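Serine racemase (Enterococcus faecalis, PDB 4ECL) belongs to the alanine racemase family and pairs a TIM-barrel domain with a largely beta-stranded C-terminal domain, here as a dimer. Local coordinates at residues R6-I11 with K248-L253; T128-L133 with H160-D165; V299-R304 with S331-I336. All blocks are in the same frame, centred on the assembly; numbering follows the deposited sequence.

Overall arrangement
The chain starts in the C-terminal sheet. Strand 7-11 comes first in the chain, and interaction 1 closes when strand 245-257 returns beside it, after 236 intervening residues. That long loop holds the TIM-barrel domain, and interaction 2 lies within it. There, the loops after strands 120-127 and 152-158 meet. Interaction 3 follows later and closes a short loop between 299-304 and 331-336. Interactions 1 and 3 touch, with centres about 9 Å apart, because strands 245-257 and 332-334 are neighbours in one sheet. Interaction 2 sits on the other side of the chain's centre, with its centre about 38 Å from that of interaction 1. Interactions 1 and 2 both touch the second subunit.

Interaction 1 of 3, residues R6-I11 with K248-L253; sequences RAYLEI and KAKVVL
Ala7 faces Ala249 and Tyr8 faces Lys248 where strand 7-11 runs antiparallel to strand 248-250. The strand directions differ by 147°. Tyr8 and Lys248 form a hydrogen-bonded pair. Tyr8 N donates to Lys248 O at 2.9 Å, and Lys248 N donates to Tyr8 O at 2.8 Å. Lys250 N adds a third bond, to Arg6 O at 3.0 Å. Ala7 and Ala249 form the non-hydrogen-bonded pair between these bonds. Their CA atoms are 4.1 Å apart, and the small methyl groups meet at 4.0 Å from Ala7 CB to Ala249 CB.

Tyr8 and Lys248 lie on the other face of the sheet. The Tyr8 CG sits between the backbone N and the carbonyl carbon (chi1 54°), which folds the ring over the partner strand. Lys248 CB lies over one ring face in a CH-pi contact, 3.7 Å from the ring centroid and displaced toward CZ and CE2. Lys250 CE approaches Tyr8 OH obliquely. The Lys248 chain bends at chi2 (-86°) and then leads away. Its NZ hydrogen-bonds Thr334 OG1. Glu10 runs near the lysine, with OE2 4.7 Å from Lys248 NZ, too far for a salt bridge. Glu10 OE1 forms a salt bridge with Arg373 NH1. Ile332 of the next strand also packs on Tyr8 and Lys248.

Strand 7-11 lies between strand 245-257 and the parallel strand 369-372 as an inner strand of the mixed sheet. Both ends of the chain thus complete the C-terminal domain, as in the alanine racemase fold.

Interaction 2 of 3, residues T128-L133 with H160-D165; sequences TGMHRL and HLCAAD
Met130, a selenomethionine, meets Cys162 in the tight part of this contact between two loops. Cys162 SG is 3.5 Å from Met130 CE and also 3.5 Å from Met130 CA. The sulfur therefore rests against both the backbone and the end of the same residue. Met130 CG is anti to the backbone N (chi1 163°). Bends further along the chain bring CE back to the cysteine. The Met130 and His160 side chains cross at a slant and more loosely, with Met130 SE 4.2 Å from His160 CB. Gly129 passes beside the same sulfur. A side chain here would press on the carbonyl O of Thr128, a conformation suited to glycine.

The Thr128 side is looser and is bridged by water. One water accepts from Thr128 N at 2.8 Å and from Met130 N at 3.1 Å. It gives only a weak bond to His160 O, at 3.4 Å. Gln178 of helix 169-191 donates to both Thr128 OG1 and His160 O, and Thr128 OG1 also hydrogen-bonds Thr159 OG1.

The second subunit reaches both loops: the backbone O of its Ser262 hydrogen-bonds His131 ND1, and its Gly264 packs on Cys162. The two loops follow adjacent parallel strands, 120-127 and 152-158. They belong to the C-terminal rim of a TIM barrel, the end where active sites of this fold lie.

Interaction 3 of 3, residues V299-R304 with S331-I336; sequences VLIGGR and SIATLI
Leu300 O is met by Thr334 N, Ala333 CA and a water. Thr334 N donates to it at 2.8 Å, in the carbonyl plane and nearly straight, with 169° at the hydrogen. Ala333 CA makes a CA-H...O contact with the same oxygen at 3.3 Å. The water is 2.9 Å from Leu300 O and within hydrogen-bonding distance of Ile332 O and Thr334 OG1 as well, though it cannot donate to every acceptor in its reach. The return bond runs from Leu300 N to Thr334 O at 2.9 Å and makes this an antiparallel hydrogen-bonded pair. Past its end the strands are bridged by another water, which accepts from Gly302 N at 2.7 Å and donates to Ile332 O.

Apolar side chains fill the face that carries Ile301 and Ala333. The Ile301 CG1 branch is anti to its carbonyl carbon (chi1 -65°) and packs on the methyl of Ala333, with Ile301 CG1 3.7 Å from Ala333 CB. Val299 and Leu335 lie side by side and point the same way, with Val299 CG1 3.7 Å from Leu335 CG. Val319 of strand 317-320 packs on both Val299 and Ile301. On the other face, Leu300 and Thr334 meet through their CB atoms. Leu300 also touches Ile344, while Thr334 OG1 has Lys248 as its partner.

Gly302 and Gly303 take the two central, positive-phi positions of a type I' turn from Ile301 to Arg304, which favour glycine. Strand 332-334 also pairs with strand 245-257 along its other edge. The arrangement is an antiparallel strand pair extended by a type I' beta hairpin, with a classic bulge where Leu335 and Ile336 both face Leu247 and the chain turns out of strand 332-334. It belongs to the beta-rich C-terminal domain of the alanine racemase family.

Interaction 1 of 3, residues R6-I11 with K248-L253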
ATOM      1  N   ARG A   6       7.464   6.286 -15.872  1.00 35.61           N
ATOM      2  CA  ARG A   6       6.063   6.326 -15.441  1.00 36.25           C
ATOM      3  C   ARG A   6       5.836   7.076 -14.121  1.00 31.16           C
ATOM      4  O   ARG A   6       5.344   8.200 -14.111  1.00 31.27           O
ATOM      5  CB  ARG A   6       5.512   4.894 -15.344  1.00 37.86           C
ATOM      6  CG  ARG A   6       4.105   4.774 -14.789  1.00 39.30           C
ATOM      7  CD  ARG A   6       3.791   3.326 -14.463  1.00 40.71           C
ATOM      8  NE  ARG A   6       2.541   3.204 -13.723  1.00 50.78           N
ATOM      9  CZ  ARG A   6       2.457   2.948 -12.419  1.00 50.41           C
ATOM     10  NH1 ARG A   6       1.266   2.858 -11.842  1.00 57.48           N
ATOM     11  NH2 ARG A   6       3.553   2.774 -11.689  1.00 41.87           N
ATOM     12  N   ALA A   7       6.164   6.436 -13.008  1.00 29.31           N
ATOM     13  CA  ALA A   7       6.018   7.065 -11.702  1.00 25.26           C
ATOM     14  C   ALA A   7       7.098   6.506 -10.816  1.00 27.69           C
ATOM     15  O   ALA A   7       7.406   5.316 -10.882  1.00 33.44           O
ATOM     16  CB  ALA A   7       4.642   6.784 -11.111  1.00 25.75           C
ATOM     17  N   TYR A   8       7.677   7.356  -9.978  1.00 24.05           N
ATOM     18  CA  TYR A   8       8.832   6.937  -9.209  1.00 22.90           C
ATOM     19  C   TYR A   8       9.033   7.792  -7.980  1.00 24.54           C
ATOM     20  O   TYR A   8       8.490   8.899  -7.884  1.00 23.34           O
ATOM     21  CB  TYR A   8      10.091   6.958 -10.084  1.00 25.66           C
ATOM     22  CG  TYR A   8      10.333   8.283 -10.756  1.00 28.05           C
ATOM     23  CD1 TYR A   8       9.714   8.590 -11.957  1.00 36.69           C
ATOM     24  CD2 TYR A   8      11.176   9.233 -10.188  1.00 25.36           C
ATOM     25  CE1 TYR A   8       9.924   9.808 -12.591  1.00 36.92           C
ATOM     26  CE2 TYR A   8      11.396  10.463 -10.813  1.00 31.18           C
ATOM     27  CZ  TYR A   8      10.764  10.734 -12.013  1.00 31.45           C
ATOM     28  OH  TYR A   8      10.960  11.934 -12.650  1.00 30.15           O
ATOM     29  N   LEU A   9       9.786   7.242  -7.033  1.00 24.17           N
ATOM     30  CA  LEU A   9      10.224   7.969  -5.861  1.00 30.95           C
ATOM     31  C   LEU A   9      11.663   8.386  -6.079  1.00 30.63           C
ATOM     32  O   LEU A   9      12.463   7.632  -6.638  1.00 30.08           O
ATOM     33  CB  LEU A   9      10.139   7.101  -4.608  1.00 28.13           C
ATOM     34  CG  LEU A   9       8.740   6.690  -4.149  1.00 28.68           C
ATOM     35  CD1 LEU A   9       8.830   5.589  -3.115  1.00 29.62           C
ATOM     36  CD2 LEU A   9       7.992   7.889  -3.593  1.00 26.50           C
ATOM     37  N   GLU A  10      11.983   9.592  -5.626  1.00 26.02           N
ATOM     38  CA  GLU A  10      13.327  10.122  -5.729  1.00 18.13           C
ATOM     39  C   GLU A  10      13.812  10.317  -4.307  1.00 19.23           C
ATOM     40  O   GLU A  10      13.149  10.973  -3.502  1.00 24.48           O
ATOM     41  CB  GLU A  10      13.315  11.452  -6.501  1.00 22.41           C
ATOM     42  CG  GLU A  10      13.850  11.361  -7.911  1.00 41.29           C
ATOM     43  CD  GLU A  10      14.021  12.730  -8.574  1.00 45.89           C
ATOM     44  OE1 GLU A  10      13.759  12.836  -9.790  1.00 49.09           O
ATOM     45  OE2 GLU A  10      14.420  13.689  -7.877  1.00 41.37           O
ATOM     46  N   ILE A  11      14.939   9.691  -3.983  1.00 26.65           N
ATOM     47  CA  ILE A  11      15.479   9.694  -2.624  1.00 26.39           C
ATOM     48  C   ILE A  11      16.700  10.607  -2.548  1.00 31.39           C
ATOM     49  O   ILE A  11      17.742  10.315  -3.150  1.00 34.40           O
ATOM     50  CB  ILE A  11      15.890   8.272  -2.196  1.00 29.50           C
ATOM     51  CG1 ILE A  11      14.696   7.327  -2.281  1.00 31.57           C
ATOM     52  CG2 ILE A  11      16.431   8.272  -0.778  1.00 32.27           C
ATOM     53  CD1 ILE A  11      13.523   7.763  -1.431  1.00 31.75           C
ATOM     54  N   LYS A 248       7.124  11.373  -7.982  1.00 18.58           N
ATOM     55  CA  LYS A 248       7.086  11.985  -9.315  1.00 24.89           C
ATOM     56  C   LYS A 248       6.325  11.117 -10.309  1.00 24.39           C
ATOM     57  O   LYS A 248       6.241   9.901 -10.143  1.00 19.51           O
ATOM     58  CB  LYS A 248       8.501  12.169  -9.855  1.00 20.53           C
ATOM     59  CG  LYS A 248       9.470  12.854  -8.924  1.00 29.05           C
ATOM     60  CD  LYS A 248       9.406  14.353  -9.046  1.00 30.88           C
ATOM     61  CE  LYS A 248      10.579  14.978  -8.313  1.00 34.38           C
ATOM     62  NZ  LYS A 248      10.653  16.447  -8.484  1.00 34.66           N
ATOM     63  N   ALA A 249       5.793  11.745 -11.354  1.00 23.09           N
ATOM     64  CA  ALA A 249       5.129  11.005 -12.430  1.00 21.39           C
ATOM     65  C   ALA A 249       5.125  11.822 -13.720  1.00 20.40           C
ATOM     66  O   ALA A 249       4.973  13.045 -13.680  1.00 23.63           O
ATOM     67  CB  ALA A 249       3.703  10.615 -12.025  1.00 22.40           C
ATOM     68  N   LYS A 250       5.306  11.147 -14.855  1.00 21.79           N
ATOM     69  CA  LYS A 250       5.359  11.819 -16.157  1.00 24.80           C
ATOM     70  C   LYS A 250       4.039  11.801 -16.919  1.00 32.04           C
ATOM     71  O   LYS A 250       3.426  10.744 -17.076  1.00 32.98           O
ATOM     72  CB  LYS A 250       6.484  11.231 -17.018  1.00 24.19           C
ATOM     73  CG  LYS A 250       7.861  11.743 -16.575  1.00 32.76           C
ATOM     74  CD  LYS A 250       8.993  10.975 -17.223  1.00 39.83           C
ATOM     75  CE  LYS A 250      10.339  11.433 -16.683  1.00 36.97           C
ATOM     76  NZ  LYS A 250      11.459  10.709 -17.343  1.00 38.62           N
ATOM     77  N   VAL A 251       3.614  12.979 -17.387  1.00 27.58           N
ATOM     78  CA  VAL A 251       2.394  13.126 -18.185  1.00 27.45           C
ATOM     79  C   VAL A 251       2.400  12.208 -19.409  1.00 27.68           C
ATOM     80  O   VAL A 251       3.378  12.147 -20.153  1.00 22.03           O
ATOM     81  CB  VAL A 251       2.214  14.579 -18.698  1.00 27.79           C
ATOM     82  CG1 VAL A 251       0.954  14.688 -19.521  1.00 23.76           C
ATOM     83  CG2 VAL A 251       2.198  15.578 -17.537  1.00 23.62           C
ATOM     84  N   VAL A 252       1.303  11.487 -19.609  1.00 30.75           N
ATOM     85  CA  VAL A 252       1.218  10.551 -20.723  1.00 31.54           C
ATOM     86  C   VAL A 252       0.249  11.029 -21.789  1.00 26.83           C
ATOM     87  O   VAL A 252       0.219  10.486 -22.892  1.00 25.47           O
ATOM     88  CB  VAL A 252       0.765   9.160 -20.246  1.00 29.56           C
ATOM     89  CG1 VAL A 252       1.825   8.557 -19.348  1.00 21.15           C
ATOM     90  CG2 VAL A 252      -0.567   9.272 -19.523  1.00 22.10           C
ATOM     91  N   LEU A 253      -0.545  12.043 -21.453  1.00 26.63           N
ATOM     92  CA  LEU A 253      -1.505  12.600 -22.393  1.00 28.98           C
ATOM     93  C   LEU A 253      -2.025  13.957 -21.942  1.00 30.01           C
ATOM     94  O   LEU A 253      -2.179  14.204 -20.749  1.00 26.76           O
ATOM     95  CB  LEU A 253      -2.699  11.661 -22.587  1.00 27.36           C
ATOM     96  CG  LEU A 253      -3.616  12.196 -23.691  1.00 24.94           C
ATOM     97  CD1 LEU A 253      -2.910  12.024 -25.030  1.00 34.60           C
ATOM     98  CD2 LEU A 253      -4.997  11.577 -23.693  1.00 29.35           C
TER

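Interaction 2 of 3, residues T128-L133 with H160-D165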
ATOM      1  N   THR A 128       5.492   0.175  29.586  1.00 24.00           N
ATOM      2  CA  THR A 128       5.361   1.205  30.613  1.00 26.27           C
ATOM      3  C   THR A 128       4.056   1.992  30.523  1.00 27.63           C
ATOM      4  O   THR A 128       3.908   3.019  31.178  1.00 30.14           O
ATOM      5  CB  THR A 128       6.556   2.182  30.606  1.00 27.31           C
ATOM      6  OG1 THR A 128       6.762   2.686  29.278  1.00 24.00           O
ATOM      7  CG2 THR A 128       7.811   1.467  31.055  1.00 28.44           C
ATOM      8  N   GLY A 129       3.111   1.513  29.721  1.00 27.13           N
ATOM      9  CA  GLY A 129       1.818   2.171  29.628  1.00 30.35           C
ATOM     10  C   GLY A 129       1.145   2.038  28.273  1.00 26.90           C
ATOM     11  O   GLY A 129      -0.056   2.280  28.128  1.00 24.82           O
HETATM   12  N   MSE A 130       1.923   1.651  27.273  1.00 25.63           N
HETATM   13  CA  MSE A 130       1.395   1.466  25.924  1.00 25.40           C
HETATM   14  C   MSE A 130       0.465   0.255  25.888  1.00 28.88           C
HETATM   15  O   MSE A 130      -0.511   0.227  25.134  1.00 32.86           O
HETATM   16  CB  MSE A 130       2.549   1.285  24.941  1.00 24.50           C
HETATM   17  CG  MSE A 130       2.177   0.687  23.613  1.00 32.67           C
HETATM   18 SE   MSE A 130       3.194   1.537  22.190  0.66 42.29          SE
HETATM   19  CE  MSE A 130       2.642   3.358  22.598  1.00 30.98           C
ATOM     20  N   HIS A 131       0.769  -0.735  26.726  1.00 24.89           N
ATOM     21  CA  HIS A 131      -0.069  -1.921  26.867  1.00 18.53           C
ATOM     22  C   HIS A 131      -0.232  -2.708  25.565  1.00 19.75           C
ATOM     23  O   HIS A 131      -1.292  -3.273  25.290  1.00 24.01           O
ATOM     24  CB  HIS A 131      -1.431  -1.532  27.429  1.00 19.51           C
ATOM     25  CG  HIS A 131      -1.361  -0.943  28.802  1.00 34.22           C
ATOM     26  ND1 HIS A 131      -2.319  -0.085  29.298  1.00 35.98           N
ATOM     27  CD2 HIS A 131      -0.434  -1.080  29.779  1.00 29.62           C
ATOM     28  CE1 HIS A 131      -1.988   0.277  30.524  1.00 38.46           C
ATOM     29  NE2 HIS A 131      -0.852  -0.318  30.843  1.00 34.33           N
ATOM     30  N   ARG A 132       0.829  -2.762  24.778  1.00 18.86           N
ATOM     31  CA  ARG A 132       0.874  -3.660  23.642  1.00 22.63           C
ATOM     32  C   ARG A 132       1.904  -4.744  23.942  1.00 22.41           C
ATOM     33  O   ARG A 132       1.599  -5.702  24.647  1.00 25.00           O
ATOM     34  CB  ARG A 132       1.175  -2.904  22.337  1.00 20.59           C
ATOM     35  CG  ARG A 132       0.090  -1.876  21.970  1.00 22.76           C
ATOM     36  CD  ARG A 132       0.386  -1.107  20.645  1.00 28.55           C
ATOM     37  NE  ARG A 132      -0.524   0.034  20.499  1.00 23.88           N
ATOM     38  CZ  ARG A 132      -1.735  -0.030  19.941  1.00 25.60           C
ATOM     39  NH1 ARG A 132      -2.180  -1.173  19.430  1.00 20.87           N
ATOM     40  NH2 ARG A 132      -2.501   1.055  19.876  1.00 24.70           N
ATOM     41  N   LEU A 133       3.116  -4.601  23.421  1.00 19.85           N
ATOM     42  CA  LEU A 133       4.156  -5.579  23.709  1.00 22.86           C
ATOM     43  C   LEU A 133       4.946  -5.163  24.946  1.00 25.53           C
ATOM     44  O   LEU A 133       4.958  -3.981  25.311  1.00 20.40           O
ATOM     45  CB  LEU A 133       5.111  -5.732  22.533  1.00 17.68           C
ATOM     46  CG  LEU A 133       4.528  -5.963  21.135  1.00 22.10           C
ATOM     47  CD1 LEU A 133       5.625  -5.663  20.078  1.00 24.00           C
ATOM     48  CD2 LEU A 133       4.013  -7.349  20.973  1.00 18.06           C
ATOM     49  N   HIS A 160       8.562   2.061  24.823  1.00 27.61           N
ATOM     50  CA  HIS A 160       8.060   3.041  23.869  1.00 26.48           C
ATOM     51  C   HIS A 160       7.173   4.044  24.586  1.00 24.73           C
ATOM     52  O   HIS A 160       6.320   3.657  25.388  1.00 24.11           O
ATOM     53  CB  HIS A 160       7.241   2.359  22.764  1.00 34.44           C
ATOM     54  CG  HIS A 160       8.030   2.036  21.531  1.00 46.84           C
ATOM     55  ND1 HIS A 160       8.778   0.885  21.404  1.00 51.57           N
ATOM     56  CD2 HIS A 160       8.187   2.716  20.370  1.00 53.23           C
ATOM     57  CE1 HIS A 160       9.359   0.866  20.217  1.00 52.13           C
ATOM     58  NE2 HIS A 160       9.018   1.967  19.571  1.00 56.24           N
ATOM     59  N   LEU A 161       7.362   5.328  24.290  1.00 23.55           N
ATOM     60  CA  LEU A 161       6.511   6.375  24.847  1.00 23.29           C
ATOM     61  C   LEU A 161       5.252   6.560  24.007  1.00 27.68           C
ATOM     62  O   LEU A 161       5.308   6.571  22.776  1.00 25.94           O
ATOM     63  CB  LEU A 161       7.277   7.687  24.946  1.00 21.64           C
ATOM     64  CG  LEU A 161       8.567   7.604  25.754  1.00 27.84           C
ATOM     65  CD1 LEU A 161       9.380   8.911  25.615  1.00 23.30           C
ATOM     66  CD2 LEU A 161       8.255   7.295  27.225  1.00 17.16           C
ATOM     67  N   CYS A 162       4.114   6.705  24.680  1.00 25.85           N
ATOM     68  CA  CYS A 162       2.839   6.853  23.986  1.00 29.95           C
ATOM     69  C   CYS A 162       2.645   8.182  23.286  1.00 30.44           C
ATOM     70  O   CYS A 162       2.088   8.231  22.196  1.00 35.69           O
ATOM     71  CB  CYS A 162       1.687   6.659  24.960  1.00 25.53           C
ATOM     72  SG  CYS A 162       1.463   4.952  25.425  1.00 35.46           S
ATOM     73  N   ALA A 163       3.068   9.262  23.926  1.00 28.68           N
ATOM     74  CA  ALA A 163       2.654  10.593  23.494  1.00 32.73           C
ATOM     75  C   ALA A 163       3.748  11.635  23.679  1.00 28.41           C
ATOM     76  O   ALA A 163       3.487  12.745  24.149  1.00 26.48           O
ATOM     77  CB  ALA A 163       1.396  11.012  24.258  1.00 37.22           C
ATOM     78  N   ALA A 164       4.970  11.282  23.299  1.00 25.67           N
ATOM     79  CA  ALA A 164       6.094  12.188  23.439  1.00 28.48           C
ATOM     80  C   ALA A 164       5.949  13.345  22.456  1.00 27.54           C
ATOM     81  O   ALA A 164       6.639  14.359  22.574  1.00 23.37           O
ATOM     82  CB  ALA A 164       7.405  11.447  23.207  1.00 26.70           C
ATOM     83  N   ASP A 165       5.048  13.176  21.488  1.00 28.11           N
ATOM     84  CA  ASP A 165       4.849  14.148  20.424  1.00 29.79           C
ATOM     85  C   ASP A 165       3.867  15.234  20.833  1.00 35.79           C
ATOM     86  O   ASP A 165       3.560  16.124  20.043  1.00 42.70           O
ATOM     87  CB  ASP A 165       4.343  13.454  19.154  1.00 28.75           C
ATOM     88  CG  ASP A 165       3.025  12.724  19.371  1.00 38.68           C
ATOM     89  OD1 ASP A 165       2.754  12.299  20.514  1.00 40.88           O
ATOM     90  OD2 ASP A 165       2.257  12.571  18.400  1.00 42.50           O
TER
HETATM   91  O   HOH W   1       4.975   0.964  26.938  1.00 28.31           O

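Interaction 3 of 3, residues V299-R304 with S331-I336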
ATOM      1  N   VAL A 299      -0.850  18.888  -7.989  1.00 24.80           N
ATOM      2  CA  VAL A 299       0.526  18.487  -8.211  1.00 24.24           C
ATOM      3  C   VAL A 299       1.307  19.684  -8.728  1.00 26.42           C
ATOM      4  O   VAL A 299       0.722  20.716  -9.061  1.00 24.20           O
ATOM      5  CB  VAL A 299       0.622  17.315  -9.188  1.00 23.25           C
ATOM      6  CG1 VAL A 299      -0.168  16.115  -8.653  1.00 22.69           C
ATOM      7  CG2 VAL A 299       0.101  17.720 -10.561  1.00 19.79           C
ATOM      8  N   LEU A 300       2.626  19.559  -8.781  1.00 24.63           N
ATOM      9  CA  LEU A 300       3.441  20.627  -9.341  1.00 25.27           C
ATOM     10  C   LEU A 300       3.924  20.244 -10.737  1.00 26.40           C
ATOM     11  O   LEU A 300       4.547  19.196 -10.939  1.00 26.23           O
ATOM     12  CB  LEU A 300       4.619  20.977  -8.429  1.00 21.13           C
ATOM     13  CG  LEU A 300       4.266  21.437  -7.004  1.00 22.76           C
ATOM     14  CD1 LEU A 300       5.527  21.755  -6.193  1.00 22.36           C
ATOM     15  CD2 LEU A 300       3.315  22.630  -7.007  1.00 22.25           C
ATOM     16  N   ILE A 301       3.603  21.094 -11.700  1.00 26.01           N
ATOM     17  CA  ILE A 301       4.090  20.926 -13.062  1.00 24.42           C
ATOM     18  C   ILE A 301       4.615  22.273 -13.541  1.00 30.48           C
ATOM     19  O   ILE A 301       3.921  23.287 -13.436  1.00 28.17           O
ATOM     20  CB  ILE A 301       3.003  20.417 -14.024  1.00 22.58           C
ATOM     21  CG1 ILE A 301       2.560  19.004 -13.633  1.00 25.53           C
ATOM     22  CG2 ILE A 301       3.538  20.414 -15.450  1.00 24.01           C
ATOM     23  CD1 ILE A 301       1.356  18.484 -14.412  1.00 27.31           C
ATOM     24  N   GLY A 302       5.845  22.273 -14.048  1.00 23.59           N
ATOM     25  CA  GLY A 302       6.497  23.501 -14.473  1.00 30.58           C
ATOM     26  C   GLY A 302       6.486  24.556 -13.381  1.00 35.38           C
ATOM     27  O   GLY A 302       6.337  25.751 -13.653  1.00 41.42           O
ATOM     28  N   GLY A 303       6.615  24.107 -12.136  1.00 29.55           N
ATOM     29  CA  GLY A 303       6.626  25.003 -11.000  1.00 32.67           C
ATOM     30  C   GLY A 303       5.273  25.577 -10.623  1.00 33.18           C
ATOM     31  O   GLY A 303       5.188  26.487  -9.806  1.00 44.23           O
ATOM     32  N   ARG A 304       4.207  25.052 -11.208  1.00 28.76           N
ATOM     33  CA  ARG A 304       2.876  25.589 -10.946  1.00 30.25           C
ATOM     34  C   ARG A 304       1.936  24.518 -10.390  1.00 31.48           C
ATOM     35  O   ARG A 304       2.157  23.314 -10.575  1.00 30.46           O
ATOM     36  CB  ARG A 304       2.295  26.187 -12.229  1.00 35.58           C
ATOM     37  CG  ARG A 304       3.285  27.024 -13.035  1.00 41.38           C
ATOM     38  CD  ARG A 304       3.604  28.334 -12.340  1.00 38.66           C
ATOM     39  NE  ARG A 304       2.419  29.176 -12.182  1.00 46.45           N
ATOM     40  CZ  ARG A 304       2.434  30.392 -11.640  1.00 57.00           C
ATOM     41  NH1 ARG A 304       3.575  30.915 -11.203  1.00 52.75           N
ATOM     42  NH2 ARG A 304       1.309  31.092 -11.537  1.00 62.35           N
ATOM     43  N   SER A 331       6.354  15.550 -19.413  1.00 31.78           N
ATOM     44  CA  SER A 331       6.563  16.524 -18.343  1.00 23.95           C
ATOM     45  C   SER A 331       6.460  15.836 -16.997  1.00 28.45           C
ATOM     46  O   SER A 331       5.580  15.001 -16.772  1.00 25.08           O
ATOM     47  CB  SER A 331       5.550  17.668 -18.407  1.00 25.08           C
ATOM     48  OG  SER A 331       5.826  18.529 -19.496  1.00 36.99           O
ATOM     49  N   ILE A 332       7.379  16.198 -16.111  1.00 27.27           N
ATOM     50  CA  ILE A 332       7.433  15.643 -14.781  1.00 22.30           C
ATOM     51  C   ILE A 332       6.470  16.371 -13.859  1.00 25.90           C
ATOM     52  O   ILE A 332       6.558  17.581 -13.681  1.00 23.91           O
ATOM     53  CB  ILE A 332       8.854  15.720 -14.222  1.00 24.56           C
ATOM     54  CG1 ILE A 332       9.769  14.806 -15.036  1.00 24.78           C
ATOM     55  CG2 ILE A 332       8.877  15.291 -12.752  1.00 28.03           C
ATOM     56  CD1 ILE A 332      11.236  15.096 -14.845  1.00 27.91           C
ATOM     57  N   ALA A 333       5.543  15.616 -13.280  1.00 22.16           N
ATOM     58  CA  ALA A 333       4.689  16.130 -12.222  1.00 28.17           C
ATOM     59  C   ALA A 333       5.265  15.716 -10.861  1.00 28.07           C
ATOM     60  O   ALA A 333       5.634  14.560 -10.658  1.00 22.23           O
ATOM     61  CB  ALA A 333       3.271  15.589 -12.374  1.00 28.69           C
ATOM     62  N   THR A 334       5.318  16.665  -9.934  1.00 25.50           N
ATOM     63  CA  THR A 334       5.807  16.414  -8.586  1.00 25.06           C
ATOM     64  C   THR A 334       4.606  16.321  -7.648  1.00 21.90           C
ATOM     65  O   THR A 334       3.901  17.309  -7.437  1.00 28.61           O
ATOM     66  CB  THR A 334       6.767  17.544  -8.163  1.00 28.71           C
ATOM     67  OG1 THR A 334       7.933  17.485  -8.990  1.00 27.77           O
ATOM     68  CG2 THR A 334       7.189  17.406  -6.711  1.00 27.11           C
ATOM     69  N   LEU A 335       4.341  15.127  -7.128  1.00 18.03           N
ATOM     70  CA  LEU A 335       3.198  14.927  -6.242  1.00 23.18           C
ATOM     71  C   LEU A 335       3.606  15.132  -4.789  1.00 26.36           C
ATOM     72  O   LEU A 335       2.789  15.494  -3.934  1.00 23.51           O
ATOM     73  CB  LEU A 335       2.594  13.528  -6.432  1.00 22.20           C
ATOM     74  CG  LEU A 335       2.012  13.226  -7.815  1.00 21.07           C
ATOM     75  CD1 LEU A 335       3.094  12.758  -8.799  1.00 23.90           C
ATOM     76  CD2 LEU A 335       0.881  12.206  -7.726  1.00 20.55           C
ATOM     77  N   ILE A 336       4.877  14.875  -4.518  1.00 25.77           N
ATOM     78  CA  ILE A 336       5.473  15.169  -3.224  1.00 24.89           C
ATOM     79  C   ILE A 336       6.866  15.656  -3.541  1.00 25.55           C
ATOM     80  O   ILE A 336       7.603  14.970  -4.253  1.00 26.51           O
ATOM     81  CB  ILE A 336       5.600  13.912  -2.331  1.00 20.65           C
ATOM     82  CG1 ILE A 336       4.227  13.390  -1.904  1.00 22.51           C
ATOM     83  CG2 ILE A 336       6.439  14.226  -1.086  1.00 29.08           C
ATOM     84  CD1 ILE A 336       4.287  12.078  -1.130  1.00 23.48           C
TER
HETATM   85  O   HOH W   2       7.397  18.705 -11.360  1.00 26.07           O
HETATM   86  O   HOH W   3       7.405  20.120 -14.679  1.00 23.11           O